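PDB 5B3T: biliverdin reductase from Synechocystis sp., which probably reduces biliverdin to bilirubin with NAD(P)H, as a tetrapyrrole reductase of the Gfo/Idh/MocA family built on a Rossmann fold. Local coordinates for residues 79-87 and 171-179; 105-115 and 308-319. One frame throughout, in Å; residues are numbered along the deposited sequence.

Interaction 1: residues 79-87 and 171-179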
loop_
_atom_site.group_PDB
_atom_site.type_symbol
_atom_site.label_atom_id
_atom_site.label_comp_id
_atom_site.label_asym_id
_atom_site.label_seq_id
_atom_site.Cartn_x
_atom_site.Cartn_y
_atom_site.Cartn_z
ATOM N N LEU A 79 5.155 10.953 8.130
ATOM C CA LEU A 79 4.263 9.902 7.657
ATOM C C LEU A 79 3.802 10.263 6.249
ATOM O O LEU A 79 3.226 11.337 6.038
ATOM C CB LEU A 79 3.074 9.743 8.607
ATOM C CG LEU A 79 2.067 8.599 8.439
ATOM C CD1 LEU A 79 0.995 8.925 7.401
ATOM C CD2 LEU A 79 2.773 7.296 8.091
ATOM N N ILE A 80 4.052 9.370 5.293
ATOM C CA ILE A 80 3.772 9.621 3.883
ATOM C C ILE A 80 2.667 8.672 3.437
ATOM O O ILE A 80 2.851 7.448 3.434
ATOM C CB ILE A 80 5.027 9.444 3.017
ATOM C CG1 ILE A 80 6.161 10.332 3.531
ATOM C CG2 ILE A 80 4.717 9.776 1.562
ATOM C CD1 ILE A 80 7.469 10.123 2.797
ATOM N N ALA A 81 1.520 9.239 3.044
ATOM C CA ALA A 81 0.381 8.465 2.546
ATOM C C ALA A 81 -0.431 9.396 1.642
ATOM O O ALA A 81 -1.487 9.909 2.018
ATOM C CB ALA A 81 -0.475 7.901 3.679
ATOM N N THR A 82 0.075 9.583 0.383
ATOM C CA THR A 82 -0.498 10.600 -0.484
ATOM C C THR A 82 -0.513 10.103 -1.928
ATOM O O THR A 82 -0.669 8.898 -2.178
ATOM C CB THR A 82 0.291 11.919 -0.318
ATOM O OG1 THR A 82 -0.276 12.952 -1.135
ATOM C CG2 THR A 82 1.772 11.739 -0.678
ATOM N N ILE A 83 -0.397 11.032 -2.876
ATOM C CA ILE A 83 -0.396 10.700 -4.298
ATOM C C ILE A 83 0.725 9.714 -4.611
ATOM O O ILE A 83 1.875 9.917 -4.198
ATOM C CB ILE A 83 -0.249 11.996 -5.115
ATOM C CG1 ILE A 83 -1.485 12.890 -4.919
ATOM C CG2 ILE A 83 0.000 11.693 -6.564
ATOM C CD1 ILE A 83 -1.316 14.320 -5.458
ATOM N N ASN A 84 0.411 8.691 -5.386
ATOM C CA ASN A 84 1.333 7.583 -5.641
ATOM C C ASN A 84 2.697 8.071 -6.115
ATOM O O ASN A 84 3.736 7.655 -5.591
ATOM C CB ASN A 84 0.734 6.627 -6.678
ATOM C CG ASN A 84 -0.365 5.754 -6.107
ATOM O OD1 ASN A 84 -0.534 5.665 -4.891
ATOM N ND2 ASN A 84 -1.111 5.092 -6.986
ATOM N N GLN A 85 2.708 8.958 -7.113
ATOM C CA GLN A 85 3.963 9.359 -7.743
ATOM C C GLN A 85 4.906 10.050 -6.762
ATOM O O GLN A 85 6.128 9.992 -6.934
ATOM C CB GLN A 85 3.671 10.275 -8.933
ATOM C CG GLN A 85 4.896 10.642 -9.765
ATOM C CD GLN A 85 4.559 11.550 -10.934
ATOM O OE1 GLN A 85 3.664 12.392 -10.845
ATOM N NE2 GLN A 85 5.279 11.384 -12.039
ATOM N N LEU A 86 4.363 10.687 -5.724
ATOM C CA LEU A 86 5.156 11.538 -4.842
ATOM C C LEU A 86 5.947 10.776 -3.786
ATOM O O LEU A 86 6.861 11.360 -3.191
ATOM C CB LEU A 86 4.245 12.549 -4.139
ATOM C CG LEU A 86 3.566 13.612 -5.000
ATOM C CD1 LEU A 86 2.686 14.505 -4.139
ATOM C CD2 LEU A 86 4.615 14.434 -5.728
ATOM N N HIS A 87 5.639 9.501 -3.544
ATOM C CA HIS A 87 6.122 8.839 -2.332
ATOM C C HIS A 87 7.644 8.756 -2.295
ATOM O O HIS A 87 8.263 9.046 -1.266
ATOM C CB HIS A 87 5.495 7.452 -2.210
ATOM C CG HIS A 87 4.148 7.462 -1.561
ATOM N ND1 HIS A 87 3.648 6.384 -0.864
ATOM C CD2 HIS A 87 3.199 8.427 -1.496
ATOM C CE1 HIS A 87 2.448 6.683 -0.399
ATOM N NE2 HIS A 87 2.153 7.916 -0.769
ATOM N N TRP A 171 -6.028 12.778 -9.465
ATOM C CA TRP A 171 -4.745 12.100 -9.635
ATOM C C TRP A 171 -4.897 10.590 -9.773
ATOM O O TRP A 171 -4.047 9.940 -10.392
ATOM C CB TRP A 171 -3.808 12.441 -8.471
ATOM C CG TRP A 171 -4.178 11.829 -7.144
ATOM C CD1 TRP A 171 -4.936 12.396 -6.161
ATOM C CD2 TRP A 171 -3.776 10.545 -6.649
ATOM N NE1 TRP A 171 -5.041 11.540 -5.090
ATOM C CE2 TRP A 171 -4.337 10.396 -5.365
ATOM C CE3 TRP A 171 -3.002 9.503 -7.170
ATOM C CZ2 TRP A 171 -4.149 9.248 -4.595
ATOM C CZ3 TRP A 171 -2.816 8.362 -6.404
ATOM C CH2 TRP A 171 -3.387 8.245 -5.130
ATOM N N THR A 172 -5.967 10.012 -9.222
ATOM C CA THR A 172 -6.160 8.568 -9.311
ATOM C C THR A 172 -6.480 8.096 -10.724
ATOM O O THR A 172 -6.380 6.894 -10.994
ATOM C CB THR A 172 -7.268 8.123 -8.353
ATOM O OG1 THR A 172 -8.422 8.950 -8.535
ATOM C CG2 THR A 172 -6.796 8.220 -6.905
ATOM N N TYR A 173 -6.868 9.000 -11.625
ATOM C CA TYR A 173 -7.080 8.674 -13.031
ATOM C C TYR A 173 -6.091 9.411 -13.927
ATOM O O TYR A 173 -6.310 9.523 -15.136
ATOM C CB TYR A 173 -8.520 8.985 -13.448
ATOM C CG TYR A 173 -9.516 7.930 -13.020
ATOM C CD1 TYR A 173 -9.874 7.786 -11.687
ATOM C CD2 TYR A 173 -10.093 7.075 -13.950
ATOM C CE1 TYR A 173 -10.783 6.820 -11.291
ATOM C CE2 TYR A 173 -11.003 6.106 -13.565
ATOM C CZ TYR A 173 -11.343 5.984 -12.234
ATOM O OH TYR A 173 -12.245 5.022 -11.847
ATOM N N HIS A 174 -5.007 9.915 -13.344
ATOM C CA HIS A 174 -3.975 10.658 -14.055
ATOM C C HIS A 174 -2.802 9.717 -14.305
ATOM O O HIS A 174 -2.268 9.128 -13.360
ATOM C CB HIS A 174 -3.556 11.876 -13.228
ATOM C CG HIS A 174 -2.565 12.772 -13.903
ATOM N ND1 HIS A 174 -1.202 12.613 -13.767
ATOM C CD2 HIS A 174 -2.739 13.858 -14.695
ATOM C CE1 HIS A 174 -0.580 13.552 -14.456
ATOM N NE2 HIS A 174 -1.489 14.321 -15.029
ATOM N N HIS A 175 -2.416 9.569 -15.577
ATOM C CA HIS A 175 -1.410 8.576 -15.961
ATOM C C HIS A 175 -0.157 8.666 -15.096
ATOM O O HIS A 175 0.294 7.663 -14.529
ATOM C CB HIS A 175 -1.039 8.743 -17.437
ATOM C CG HIS A 175 -2.005 8.106 -18.388
ATOM N ND1 HIS A 175 -2.077 6.743 -18.574
ATOM C CD2 HIS A 175 -2.919 8.649 -19.228
ATOM C CE1 HIS A 175 -3.004 6.472 -19.477
ATOM N NE2 HIS A 175 -3.529 7.612 -19.889
ATOM N N GLN A 176 0.420 9.862 -14.982
ATOM C CA GLN A 176 1.704 10.000 -14.300
ATOM C C GLN A 176 1.559 9.956 -12.782
ATOM O O GLN A 176 2.369 9.320 -12.099
ATOM C CB GLN A 176 2.388 11.294 -14.740
ATOM C CG GLN A 176 2.893 11.257 -16.176
ATOM C CD GLN A 176 3.551 12.556 -16.591
ATOM O OE1 GLN A 176 3.848 13.408 -15.753
ATOM N NE2 GLN A 176 3.787 12.714 -17.889
ATOM N N GLN A 177 0.538 10.621 -12.233
ATOM C CA GLN A 177 0.386 10.666 -10.781
ATOM C C GLN A 177 -0.023 9.310 -10.219
ATOM O O GLN A 177 0.465 8.901 -9.158
ATOM C CB GLN A 177 -0.633 11.735 -10.389
ATOM C CG GLN A 177 -0.137 13.162 -10.566
ATOM C CD GLN A 177 -1.184 14.193 -10.191
ATOM O OE1 GLN A 177 -2.171 14.379 -10.904
ATOM N NE2 GLN A 177 -0.976 14.868 -9.066
ATOM N N PHE A 178 -0.921 8.602 -10.905
ATOM C CA PHE A 178 -1.354 7.299 -10.414
ATOM C C PHE A 178 -0.305 6.226 -10.681
ATOM O O PHE A 178 -0.121 5.318 -9.863
ATOM C CB PHE A 178 -2.694 6.920 -11.045
ATOM C CG PHE A 178 -3.225 5.595 -10.585
ATOM C CD1 PHE A 178 -3.551 5.388 -9.251
ATOM C CD2 PHE A 178 -3.410 4.559 -11.481
ATOM C CE1 PHE A 178 -4.041 4.167 -8.822
ATOM C CE2 PHE A 178 -3.901 3.338 -11.057
ATOM C CZ PHE A 178 -4.215 3.143 -9.725
ATOM N N GLY A 179 0.395 6.322 -11.805
ATOM C CA GLY A 179 1.450 5.384 -12.116
ATOM C C GLY A 179 0.926 4.047 -12.606
ATOM O O GLY A 179 -0.246 3.885 -12.964
#

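Interaction 2: residues 105-115 and 308-319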
loop_
_atom_site.group_PDB
_atom_site.type_symbol
_atom_site.label_atom_id
_atom_site.label_comp_id
_atom_site.label_asym_id
_atom_site.label_seq_id
_atom_site.Cartn_x
_atom_site.Cartn_y
_atom_site.Cartn_z
ATOM N N TYR A 105 2.616 1.913 1.538
ATOM C CA TYR A 105 3.083 1.478 0.223
ATOM C C TYR A 105 2.266 2.181 -0.864
ATOM O O TYR A 105 1.052 2.307 -0.728
ATOM C CB TYR A 105 2.973 -0.042 0.097
ATOM C CG TYR A 105 3.681 -0.605 -1.107
ATOM C CD1 TYR A 105 5.036 -0.908 -1.060
ATOM C CD2 TYR A 105 3.000 -0.822 -2.299
ATOM C CE1 TYR A 105 5.690 -1.416 -2.163
ATOM C CE2 TYR A 105 3.648 -1.327 -3.408
ATOM C CZ TYR A 105 4.992 -1.625 -3.335
ATOM O OH TYR A 105 5.639 -2.131 -4.437
ATOM N N PRO A 106 2.914 2.635 -1.952
ATOM C CA PRO A 106 4.252 2.363 -2.497
ATOM C C PRO A 106 5.438 3.000 -1.784
ATOM O O PRO A 106 5.319 4.039 -1.133
ATOM C CB PRO A 106 4.153 2.929 -3.913
ATOM C CG PRO A 106 3.247 4.094 -3.754
ATOM C CD PRO A 106 2.220 3.675 -2.733
ATOM N N LEU A 107 6.597 2.357 -1.944
ATOM C CA LEU A 107 7.852 2.899 -1.437
ATOM C C LEU A 107 8.489 3.857 -2.437
ATOM O O LEU A 107 8.988 4.920 -2.049
ATOM C CB LEU A 107 8.811 1.753 -1.101
ATOM C CG LEU A 107 10.306 2.039 -0.936
ATOM C CD1 LEU A 107 10.557 3.000 0.216
ATOM C CD2 LEU A 107 11.061 0.731 -0.719
ATOM N N ALA A 108 8.477 3.506 -3.721
ATOM C CA ALA A 108 9.111 4.317 -4.756
ATOM C C ALA A 108 8.603 3.845 -6.114
ATOM O O ALA A 108 7.840 2.879 -6.214
ATOM C CB ALA A 108 10.637 4.235 -4.673
ATOM N N LEU A 109 9.045 4.537 -7.166
ATOM C CA LEU A 109 8.614 4.214 -8.521
ATOM C C LEU A 109 9.411 3.063 -9.126
ATOM O O LEU A 109 8.898 2.357 -10.001
ATOM C CB LEU A 109 8.729 5.451 -9.415
ATOM C CG LEU A 109 7.763 6.602 -9.126
ATOM C CD1 LEU A 109 8.214 7.872 -9.836
ATOM C CD2 LEU A 109 6.355 6.219 -9.550
ATOM N N THR A 110 10.658 2.871 -8.699
ATOM C CA THR A 110 11.506 1.815 -9.235
ATOM C C THR A 110 12.260 1.146 -8.096
ATOM O O THR A 110 12.466 1.739 -7.035
ATOM C CB THR A 110 12.520 2.341 -10.266
ATOM O OG1 THR A 110 13.506 3.142 -9.603
ATOM C CG2 THR A 110 11.836 3.177 -11.337
ATOM N N TYR A 111 12.674 -0.101 -8.338
ATOM C CA TYR A 111 13.496 -0.825 -7.371
ATOM C C TYR A 111 14.762 -0.049 -7.032
ATOM O O TYR A 111 15.181 -0.005 -5.869
ATOM C CB TYR A 111 13.841 -2.210 -7.927
ATOM C CG TYR A 111 14.566 -3.127 -6.968
ATOM C CD1 TYR A 111 13.864 -3.895 -6.049
ATOM C CD2 TYR A 111 15.950 -3.241 -6.997
ATOM C CE1 TYR A 111 14.522 -4.743 -5.175
ATOM C CE2 TYR A 111 16.616 -4.090 -6.129
ATOM C CZ TYR A 111 15.899 -4.835 -5.219
ATOM O OH TYR A 111 16.560 -5.676 -4.355
ATOM N N ALA A 112 15.377 0.581 -8.036
ATOM C CA ALA A 112 16.603 1.342 -7.805
ATOM C C ALA A 112 16.371 2.493 -6.834
ATOM O O ALA A 112 17.194 2.739 -5.945
ATOM C CB ALA A 112 17.152 1.864 -9.132
ATOM N N MET A 113 15.258 3.214 -6.989
ATOM C CA MET A 113 14.947 4.285 -6.048
ATOM C C MET A 113 14.673 3.729 -4.657
ATOM O O MET A 113 15.120 4.300 -3.655
ATOM C CB MET A 113 13.758 5.100 -6.551
ATOM C CG MET A 113 13.395 6.274 -5.658
ATOM S SD MET A 113 14.735 7.472 -5.503
ATOM C CE MET A 113 13.845 8.897 -4.879
ATOM N N GLY A 114 13.950 2.610 -4.575
ATOM C CA GLY A 114 13.709 1.993 -3.280
ATOM C C GLY A 114 14.993 1.585 -2.585
ATOM O O GLY A 114 15.123 1.728 -1.366
ATOM N N LYS A 115 15.962 1.079 -3.350
ATOM C CA LYS A 115 17.255 0.732 -2.769
ATOM C C LYS A 115 18.044 1.982 -2.398
ATOM O O LYS A 115 18.731 2.005 -1.371
ATOM C CB LYS A 115 18.047 -0.137 -3.743
ATOM C CG LYS A 115 17.382 -1.462 -4.059
ATOM C CD LYS A 115 17.390 -2.390 -2.857
ATOM C CE LYS A 115 18.788 -2.925 -2.599
ATOM N NZ LYS A 115 18.853 -3.734 -1.354
ATOM N N LEU A 308 12.199 -3.861 5.485
ATOM C CA LEU A 308 11.922 -3.251 4.190
ATOM C C LEU A 308 11.893 -4.265 3.051
ATOM O O LEU A 308 11.402 -3.939 1.964
ATOM C CB LEU A 308 12.968 -2.175 3.895
ATOM C CG LEU A 308 12.591 -1.090 2.887
ATOM C CD1 LEU A 308 11.415 -0.276 3.401
ATOM C CD2 LEU A 308 13.784 -0.196 2.600
ATOM N N GLU A 309 12.391 -5.484 3.278
ATOM C CA GLU A 309 12.566 -6.432 2.182
ATOM C C GLU A 309 11.246 -6.805 1.523
ATOM O O GLU A 309 11.206 -7.034 0.309
ATOM C CB GLU A 309 13.281 -7.687 2.684
ATOM C CG GLU A 309 13.617 -8.673 1.588
ATOM C CD GLU A 309 14.241 -8.003 0.380
ATOM O OE1 GLU A 309 15.213 -7.235 0.553
ATOM O OE2 GLU A 309 13.748 -8.235 -0.744
ATOM N N ALA A 310 10.159 -6.872 2.293
ATOM C CA ALA A 310 8.871 -7.242 1.713
ATOM C C ALA A 310 8.382 -6.186 0.730
ATOM O O ALA A 310 7.852 -6.520 -0.337
ATOM C CB ALA A 310 7.841 -7.467 2.818
ATOM N N SER A 311 8.547 -4.906 1.071
ATOM C CA SER A 311 8.148 -3.844 0.153
ATOM C C SER A 311 9.111 -3.726 -1.020
ATOM O O SER A 311 8.698 -3.340 -2.121
ATOM C CB SER A 311 8.052 -2.513 0.896
ATOM O OG SER A 311 7.031 -2.557 1.876
ATOM N N LEU A 312 10.390 -4.046 -0.808
ATOM C CA LEU A 312 11.342 -4.037 -1.913
ATOM C C LEU A 312 11.011 -5.115 -2.934
ATOM O O LEU A 312 11.140 -4.892 -4.143
ATOM C CB LEU A 312 12.768 -4.217 -1.397
ATOM C CG LEU A 312 13.467 -2.988 -0.815
ATOM C CD1 LEU A 312 14.815 -3.382 -0.233
ATOM C CD2 LEU A 312 13.630 -1.912 -1.878
ATOM N N TYR A 313 10.581 -6.294 -2.473
ATOM C CA TYR A 313 10.248 -7.350 -3.422
ATOM C C TYR A 313 8.967 -7.026 -4.177
ATOM O O TYR A 313 8.874 -7.279 -5.384
ATOM C CB TYR A 313 10.116 -8.702 -2.724
ATOM C CG TYR A 313 9.889 -9.801 -3.734
ATOM C CD1 TYR A 313 10.828 -10.043 -4.727
ATOM C CD2 TYR A 313 8.732 -10.568 -3.722
ATOM C CE1 TYR A 313 10.634 -11.027 -5.668
ATOM C CE2 TYR A 313 8.527 -11.562 -4.667
ATOM C CZ TYR A 313 9.486 -11.783 -5.636
ATOM O OH TYR A 313 9.300 -12.763 -6.582
ATOM N N ALA A 314 7.965 -6.481 -3.481
ATOM C CA ALA A 314 6.756 -6.028 -4.160
ATOM C C ALA A 314 7.096 -5.007 -5.238
ATOM O O ALA A 314 6.495 -5.005 -6.319
ATOM C CB ALA A 314 5.775 -5.439 -3.147
ATOM N N LEU A 315 8.073 -4.142 -4.960
ATOM C CA LEU A 315 8.543 -3.190 -5.958
ATOM C C LEU A 315 9.213 -3.905 -7.125
ATOM O O LEU A 315 9.017 -3.529 -8.286
ATOM C CB LEU A 315 9.495 -2.194 -5.293
ATOM C CG LEU A 315 10.073 -0.995 -6.046
ATOM C CD1 LEU A 315 9.032 -0.320 -6.930
ATOM C CD2 LEU A 315 10.649 -0.008 -5.034
ATOM N N GLU A 316 9.999 -4.947 -6.837
ATOM C CA GLU A 316 10.613 -5.727 -7.910
ATOM C C GLU A 316 9.554 -6.379 -8.789
ATOM O O GLU A 316 9.667 -6.368 -10.021
ATOM C CB GLU A 316 11.551 -6.788 -7.328
ATOM C CG GLU A 316 12.123 -7.741 -8.372
ATOM C CD GLU A 316 13.040 -8.798 -7.776
ATOM O OE1 GLU A 316 13.637 -8.543 -6.709
ATOM O OE2 GLU A 316 13.163 -9.887 -8.376
ATOM N N VAL A 317 8.515 -6.947 -8.176
ATOM C CA VAL A 317 7.448 -7.582 -8.945
ATOM C C VAL A 317 6.740 -6.559 -9.825
ATOM O O VAL A 317 6.372 -6.852 -10.969
ATOM C CB VAL A 317 6.465 -8.298 -8.000
ATOM C CG1 VAL A 317 5.256 -8.804 -8.772
ATOM C CG2 VAL A 317 7.160 -9.445 -7.288
ATOM N N ALA A 318 6.543 -5.342 -9.309
ATOM C CA ALA A 318 5.891 -4.300 -10.098
ATOM C C ALA A 318 6.753 -3.879 -11.283
ATOM O O ALA A 318 6.240 -3.690 -12.392
ATOM C CB ALA A 318 5.563 -3.097 -9.214
ATOM N N ASP A 319 8.062 -3.721 -11.068
ATOM C CA ASP A 319 8.967 -3.438 -12.181
ATOM C C ASP A 319 8.897 -4.534 -13.234
ATOM O O ASP A 319 8.854 -4.253 -14.437
ATOM C CB ASP A 319 10.403 -3.285 -11.678
ATOM C CG ASP A 319 10.605 -2.036 -10.851
ATOM O OD1 ASP A 319 9.734 -1.145 -10.896
ATOM O OD2 ASP A 319 11.650 -1.933 -10.174
HETATM O O HOH W 1 4.109 -3.369 -6.024
#

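Interaction 1: residues 79-87 and 171-179
Ile83 lies over one face of the Trp171 indole, its CG1 3.5 Å from the centroid of the five-membered ring and only 5° off the normal, a CH-pi contact made while the two side chains run past each other in opposite directions. Thr172 CG2 closes the opposite face, so the indole is sandwiched between aliphatic groups. Asn84 crosses Trp171 at about a right angle, with its CG 3.6 Å from CZ3 of the indole. Asn84 ND2 gives a nearly straight hydrogen bond of 3.1 Å to Phe178 O, meeting a lone pair in the carbonyl plane; CG standing anti to the carbonyl carbon (chi1 -75°) turns the amide that way. A weak bond from Gln85 N to Gln177 O, 3.0 Å, adds a second tie to the short helix 175-178. Here the loop after strand 77-80 of the Rossmann domain meets the C-terminal alpha/beta domain, and Asn84, His87 and Trp171 are NADP(+)-binding residues, although the cofactor is absent here. Behind this shell, His174 N-caps the helix by accepting from Gln177 N at ND1, 3.1 Å, in the plane of its ring. On the Rossmann side Thr82 N donates to His87 NE2, 2.9 Å.

Interaction 2: residues 105-115 and 308-319
Leu107 CD2 meets Leu312 CD2 at 3.9 Å where the loop and first helical turn of 105-115 pack on helix 309-319, a worked case of helix packing across a domain boundary. The two helical segments run nearly antiparallel, at 161° between their directions with axes 9.5 Å apart. The CD1 of Leu315 reaches in beside Ala108 O. Gly114, with no side chain, lets both Leu312 and Leu315 approach its backbone, Leu312 CD2 coming within 3.8 Å of its carbonyl carbon. Farther along, the aliphatic part of Lys115 crosses Leu312 at about a right angle while its NZ bonds to Gln118.

Two tyrosines bring ring edges to backbone carbonyls. Tyr111 is a knob in the hole formed by Leu312, Leu315, Glu316 and Asp319; with CG anti to the backbone N (chi1 -174°), its ring brings an edge to Leu312 O, 3.5 Å from CD1. Tyr105, which binds NADP(+) in this enzyme, likewise turns a ring edge to Ser311 O, and Arg191 makes a cation-pi contact with the same ring.

Polar ties are fewer. Tyr111 N donates to Asp319 OD2 at 2.8 Å, on the syn lone pair of the carboxylate, while Thr110 caps the same helix start by accepting from Met113 N at OG1. One water donates to Ala314 O at 2.9 Å and also lies unusually close to Tyr105 OH, in a pairing whose direction stays open.

Leucines and two tyrosines together make up most of this contact, whereas the carboxylate of Asp319, set against the N-terminal turn of helix 111-124, would probably be favoured by the helix dipole.

From the N terminus, the chain passes through 79-87 and then 105-115, both at the ends of neighbouring parallel strands, 77-80 and 100-104, of the Rossmann sheet. After helix 111-124 and strand 128-131 it enters the C-terminal domain, where 171-179 returns to 79-87 and closes the loop of interaction 1. Only after the mixed sheet and helix 283-300 does 308-319 come back to 105-115, closing the much longer loop of interaction 2. The segments alternate, so the two closures cross. Both join the same pair of domains, at sites whose centres lie about 15 Å apart, and they touch directly through the His87 ND1 to Pro106 O pairing, 2.9 Å, a probable hydrogen bond.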